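Local structure of SM80.1 Vicilin (Solanum melongena, 5VF5) at residues 216-219 with 225-228; 82-87 with 99-104. The protein is a 7S vicilin, a two-cupin seed globulin that probably serves as a storage protein and here carries a copper ion in its second cupin. All blocks are in the same frame, centred on the assembly; numbering follows the deposited sequence. Where two conformers were deposited one is given.

Contact 1 (216-219 with 225-228); sequences ERPQ and GQFI
At the edge of a sheet of the second cupin, where strand 220-222 is outermost and pairs with strand 225-230, the loop 216-219 that leads into it folds back over the start of strand 225-230; Ile228, Pro218 and Gln219 carry most of the meeting. Ile228 runs along the loop: with CG1 anti to its backbone N (chi1 -161°) and the chain extended beyond it, CD1 is delivered to the carbonyl of Arg217, 3.2 Å from Arg217 O. The same methyl lies near two atoms of Glu216, 3.7 Å from Glu216 CB and 3.7 Å from Glu216 OE1, the two side chains crossing at about a right angle. That carboxylate has its charged partner elsewhere, OE1 forming a salt bridge with Arg234. Pro218 lies on the backbone of the strand, its CB 3.5 Å from Phe227 O, while its CG packs at 4.1 Å on CB of Gln226, the two side chains side by side and pointing the same way. In the conformer given, Gln226 bends at chi2 and its amide leads away from the loop, OE1 accepting a hydrogen bond from Asn249. Gln219 N donates to Phe227 O at 2.9 Å, but the N-H...O angle of 119° makes the bond weak. Beyond it the extended Gln219 side chain runs alongside Phe227 and sets its amide oxygen at the ring edge, in the ring plane, with OE1 3.8 Å from Phe227 CE2; amide and ring planes are 38° apart. The ring itself packs on Ala246 and Met248 of strand 243-250. With one bent backbone bond and no salt bridge between them, loop meets strand largely through apolar carbons set against carbonyl and amide groups, while the polar bonds of Glu216 and Gln226 lead to Arg234 and Asn249.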
loop_
_atom_site.group_PDB
_atom_site.type_symbol
_atom_site.label_atom_id
_atom_site.label_comp_id
_atom_site.label_asym_id
_atom_site.label_seq_id
_atom_site.Cartn_x
_atom_site.Cartn_y
_atom_site.Cartn_z
ATOM N N GLU A 216 -16.858 8.484 -4.649
ATOM C CA GLU A 216 -17.172 8.230 -6.049
ATOM C C GLU A 216 -17.880 6.900 -6.195
ATOM O O GLU A 216 -17.755 6.011 -5.340
ATOM C CB GLU A 216 -15.889 8.226 -6.892
ATOM C CG GLU A 216 -15.184 9.575 -6.846
ATOM C CD GLU A 216 -13.963 9.645 -7.719
ATOM O OE1 GLU A 216 -13.699 8.709 -8.510
ATOM O OE2 GLU A 216 -13.258 10.670 -7.628
ATOM N N ARG A 217 -18.553 6.741 -7.332
ATOM C CA ARG A 217 -19.153 5.459 -7.704
ATOM C C ARG A 217 -18.008 4.465 -7.938
ATOM O O ARG A 217 -16.973 4.826 -8.502
ATOM C CB ARG A 217 -20.042 5.603 -8.957
ATOM C CG ARG A 217 -21.193 6.609 -8.811
ATOM C CD ARG A 217 -21.987 6.447 -7.518
ATOM N NE ARG A 217 -22.354 5.048 -7.282
ATOM C CZ ARG A 217 -22.683 4.515 -6.104
ATOM N NH1 ARG A 217 -23.000 3.218 -6.038
ATOM N NH2 ARG A 217 -22.697 5.247 -4.992
ATOM N N PRO A 218 -18.174 3.219 -7.469
ATOM C CA PRO A 218 -17.092 2.249 -7.732
ATOM C C PRO A 218 -16.916 1.980 -9.241
ATOM O O PRO A 218 -17.887 2.091 -10.002
ATOM C CB PRO A 218 -17.573 0.982 -7.049
ATOM C CG PRO A 218 -18.678 1.372 -6.140
ATOM C CD PRO A 218 -19.214 2.692 -6.566
ATOM N N GLN A 219 -15.716 1.631 -9.669
ATOM C CA GLN A 219 -15.540 1.117 -11.025
ATOM C C GLN A 219 -16.349 -0.140 -11.259
ATOM O O GLN A 219 -17.000 -0.301 -12.328
ATOM C CB GLN A 219 -14.108 0.821 -11.340
ATOM C CG GLN A 219 -13.978 0.316 -12.765
ATOM C CD GLN A 219 -12.565 0.211 -13.223
ATOM O OE1 GLN A 219 -11.647 0.169 -12.422
ATOM N NE2 GLN A 219 -12.381 0.173 -14.558
ATOM N N GLY A 225 -19.843 -6.132 -2.877
ATOM C CA GLY A 225 -18.524 -5.513 -2.797
ATOM C C GLY A 225 -18.310 -4.383 -3.745
ATOM O O GLY A 225 -19.176 -4.080 -4.559
ATOM N N GLN A 226 -17.154 -3.718 -3.589
ATOM C CA GLN A 226 -16.843 -2.502 -4.313
ATOM C C GLN A 226 -15.356 -2.499 -4.701
ATOM O O GLN A 226 -14.522 -2.896 -3.877
ATOM C CB GLN A 226 -17.130 -1.300 -3.398
ATOM C CG GLN A 226 -18.575 -1.216 -2.878
ATOM C CD GLN A 226 -18.796 -2.012 -1.599
ATOM O OE1 GLN A 226 -17.967 -1.995 -0.710
ATOM N NE2 GLN A 226 -19.919 -2.722 -1.513
ATOM N N PHE A 227 -15.047 -2.021 -5.897
ATOM C CA PHE A 227 -13.669 -1.771 -6.301
ATOM C C PHE A 227 -13.589 -0.368 -6.865
ATOM O O PHE A 227 -14.351 -0.031 -7.776
ATOM C CB PHE A 227 -13.265 -2.764 -7.376
ATOM C CG PHE A 227 -11.867 -2.592 -7.838
ATOM C CD1 PHE A 227 -10.829 -3.238 -7.183
ATOM C CD2 PHE A 227 -11.572 -1.815 -8.944
ATOM C CE1 PHE A 227 -9.527 -3.059 -7.621
ATOM C CE2 PHE A 227 -10.274 -1.636 -9.376
ATOM C CZ PHE A 227 -9.237 -2.283 -8.719
ATOM N N ILE A 228 -12.651 0.437 -6.380
ATOM C CA ILE A 228 -12.302 1.654 -7.105
ATOM C C ILE A 228 -10.825 1.881 -7.047
ATOM O O ILE A 228 -10.138 1.378 -6.130
ATOM C CB ILE A 228 -13.076 2.871 -6.692
ATOM C CG1 ILE A 228 -13.028 3.997 -7.788
ATOM C CG2 ILE A 228 -12.579 3.348 -5.338
ATOM C CD1 ILE A 228 -13.921 5.197 -7.514
#

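Contact 2 (82-87 with 99-104); sequences ISIAEQ and DVLRLH
Strands 82-85 and 100-103 run nearly parallel, 20° apart, with axes 10.9 Å from each other at closest approach, a spacing bridged by side chains and not by backbone hydrogen bonds. Ile82 and Leu101 reach across tip to tip: the Leu101 CD2 methyl meets both ends of the branched isoleucine, 3.8 Å from Ile82 CG2 and 3.9 Å from Ile82 CD1. Two residues further along each strand, Ile84 and Leu103 slide past each other in opposite directions, Ile84 CD1 lying 3.8 Å from Leu103 CD1. Here CG1 of Ile84 stands anti to the carbonyl carbon (chi1 -49°), unlike that of Ile82, and its CD1 also comes to 4.5 Å from Leu101 CD2, joining the two pairs. Phe73 of strand 69-77 touches both Ile82 and Leu103, and Ile109 of strand 108-113 does the same; Phe93 adds cover over both isoleucines. All four aliphatic residues are buried. Methyl-to-methyl packing between strands of two different antiparallel sheets, facing each other across an apolar interior, is characteristic of the cupin beta-barrel, here that of the first cupin.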
loop_
_atom_site.group_PDB
_atom_site.type_symbol
_atom_site.label_atom_id
_atom_site.label_comp_id
_atom_site.label_asym_id
_atom_site.label_seq_id
_atom_site.Cartn_x
_atom_site.Cartn_y
_atom_site.Cartn_z
ATOM N N ILE A 82 0.417 16.046 7.508
ATOM C CA ILE A 82 1.747 15.931 6.926
ATOM C C ILE A 82 2.256 17.312 6.599
ATOM O O ILE A 82 1.565 18.113 5.978
ATOM C CB ILE A 82 1.804 15.010 5.692
ATOM C CG1 ILE A 82 3.254 14.771 5.289
ATOM C CG2 ILE A 82 0.962 15.551 4.518
ATOM C CD1 ILE A 82 3.431 13.674 4.296
ATOM N N SER A 83 3.473 17.607 6.990
ATOM C CA SER A 83 4.153 18.822 6.655
ATOM C C SER A 83 5.371 18.510 5.799
ATOM O O SER A 83 6.195 17.691 6.199
ATOM C CB SER A 83 4.529 19.590 7.917
ATOM O OG SER A 83 3.379 19.855 8.719
ATOM N N ILE A 84 5.511 19.155 4.652
ATOM C CA ILE A 84 6.541 18.880 3.673
ATOM C C ILE A 84 7.387 20.144 3.499
ATOM O O ILE A 84 6.865 21.200 3.120
ATOM C CB ILE A 84 5.931 18.474 2.328
ATOM C CG1 ILE A 84 4.889 17.393 2.527
ATOM C CG2 ILE A 84 7.023 18.073 1.355
ATOM C CD1 ILE A 84 4.063 17.055 1.310
ATOM N N ALA A 85 8.670 20.042 3.742
ATOM C CA ALA A 85 9.636 21.130 3.669
ATOM C C ALA A 85 10.586 20.889 2.498
ATOM O O ALA A 85 11.338 19.942 2.487
ATOM C CB ALA A 85 10.395 21.279 4.954
ATOM N N GLU A 86 10.509 21.690 1.476
ATOM C CA GLU A 86 11.459 21.635 0.390
ATOM C C GLU A 86 12.400 22.826 0.544
ATOM O O GLU A 86 12.307 23.579 1.511
ATOM C CB GLU A 86 10.722 21.577 -0.959
ATOM C CG GLU A 86 10.455 20.085 -1.295
ATOM C CD GLU A 86 9.237 19.736 -2.109
ATOM O OE1 GLU A 86 8.219 20.481 -2.099
ATOM O OE2 GLU A 86 9.301 18.649 -2.750
ATOM N N GLN A 87 13.362 22.952 -0.333
ATOM C CA GLN A 87 14.313 24.067 -0.271
ATOM C C GLN A 87 13.611 25.418 -0.388
ATOM O O GLN A 87 14.037 26.393 0.221
ATOM C CB GLN A 87 15.329 23.896 -1.391
ATOM C CG GLN A 87 16.375 24.985 -1.579
ATOM C CD GLN A 87 17.294 25.186 -0.384
ATOM O OE1 GLN A 87 17.435 24.294 0.470
ATOM N NE2 GLN A 87 17.951 26.349 -0.339
ATOM N N ASP A 99 -7.312 9.166 1.776
ATOM C CA ASP A 99 -6.451 10.098 1.052
ATOM C C ASP A 99 -5.220 9.385 0.494
ATOM O O ASP A 99 -4.609 8.525 1.178
ATOM C CB ASP A 99 -5.984 11.231 1.934
ATOM C CG ASP A 99 -7.041 12.299 2.191
ATOM O OD1 ASP A 99 -8.112 12.350 1.516
ATOM O OD2 ASP A 99 -6.756 13.147 3.081
ATOM N N VAL A 100 -4.869 9.766 -0.709
ATOM C CA VAL A 100 -3.700 9.323 -1.432
ATOM C C VAL A 100 -2.810 10.503 -1.710
ATOM O O VAL A 100 -3.282 11.501 -2.231
ATOM C CB VAL A 100 -4.074 8.652 -2.766
ATOM C CG1 VAL A 100 -2.833 8.198 -3.515
ATOM C CG2 VAL A 100 -5.064 7.504 -2.552
ATOM N N LEU A 101 -1.508 10.401 -1.395
ATOM C CA LEU A 101 -0.569 11.498 -1.561
ATOM C C LEU A 101 0.699 10.977 -2.177
ATOM O O LEU A 101 1.325 10.063 -1.610
ATOM C CB LEU A 101 -0.261 12.166 -0.215
ATOM C CG LEU A 101 0.642 13.378 -0.266
ATOM C CD1 LEU A 101 -0.029 14.571 -0.895
ATOM C CD2 LEU A 101 1.114 13.708 1.146
ATOM N N ARG A 102 1.083 11.512 -3.333
ATOM C CA ARG A 102 2.412 11.241 -3.904
ATOM C C ARG A 102 3.417 12.166 -3.230
ATOM O O ARG A 102 3.254 13.379 -3.215
ATOM C CB ARG A 102 2.350 11.489 -5.398
ATOM C CG ARG A 102 3.648 11.372 -6.140
ATOM C CD ARG A 102 3.966 9.945 -6.512
ATOM N NE ARG A 102 5.156 10.012 -7.337
ATOM C CZ ARG A 102 6.393 10.126 -6.875
ATOM N NH1 ARG A 102 6.653 10.003 -5.568
ATOM N NH2 ARG A 102 7.386 10.265 -7.716
ATOM N N LEU A 103 4.472 11.561 -2.668
ATOM C CA LEU A 103 5.541 12.304 -2.014
ATOM C C LEU A 103 6.838 12.093 -2.808
ATOM O O LEU A 103 7.388 10.949 -2.913
ATOM C CB LEU A 103 5.730 11.750 -0.597
ATOM C CG LEU A 103 6.644 12.536 0.305
ATOM C CD1 LEU A 103 6.067 13.910 0.640
ATOM C CD2 LEU A 103 6.907 11.699 1.567
ATOM N N HIS A 104 7.375 13.167 -3.320
ATOM C CA HIS A 104 8.620 13.102 -4.048
ATOM C C HIS A 104 9.751 12.634 -3.133
ATOM O O HIS A 104 9.847 13.009 -1.962
ATOM C CB HIS A 104 8.978 14.498 -4.637
ATOM C CG HIS A 104 8.139 14.892 -5.793
ATOM N ND1 HIS A 104 8.356 14.414 -7.065
ATOM C CD2 HIS A 104 7.076 15.732 -5.874
ATOM C CE1 HIS A 104 7.461 14.945 -7.886
ATOM N NE2 HIS A 104 6.668 15.744 -7.188
#

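From the N terminus, contact 2 comes first: after strand 79-85 the chain turns back through strand 90-96 and crosses to strand 100-103, so that 82-87 and 99-104 close a loop of 11 intervening residues and join two sheets of the first cupin. The chain then passes through strands 108-113 and 120-128 and the helices and strand 181-183 between residues 155 and 192. Contact 1 closes a much shorter loop of five residues, strand 220-222 and the turn into strand 225-230, holding the incoming loop 216-219 against strand 225-230, next to the edge strand of its sheet in the second cupin. The two contacts are in series, neither nested nor crossed; their centres lie 26 Å apart.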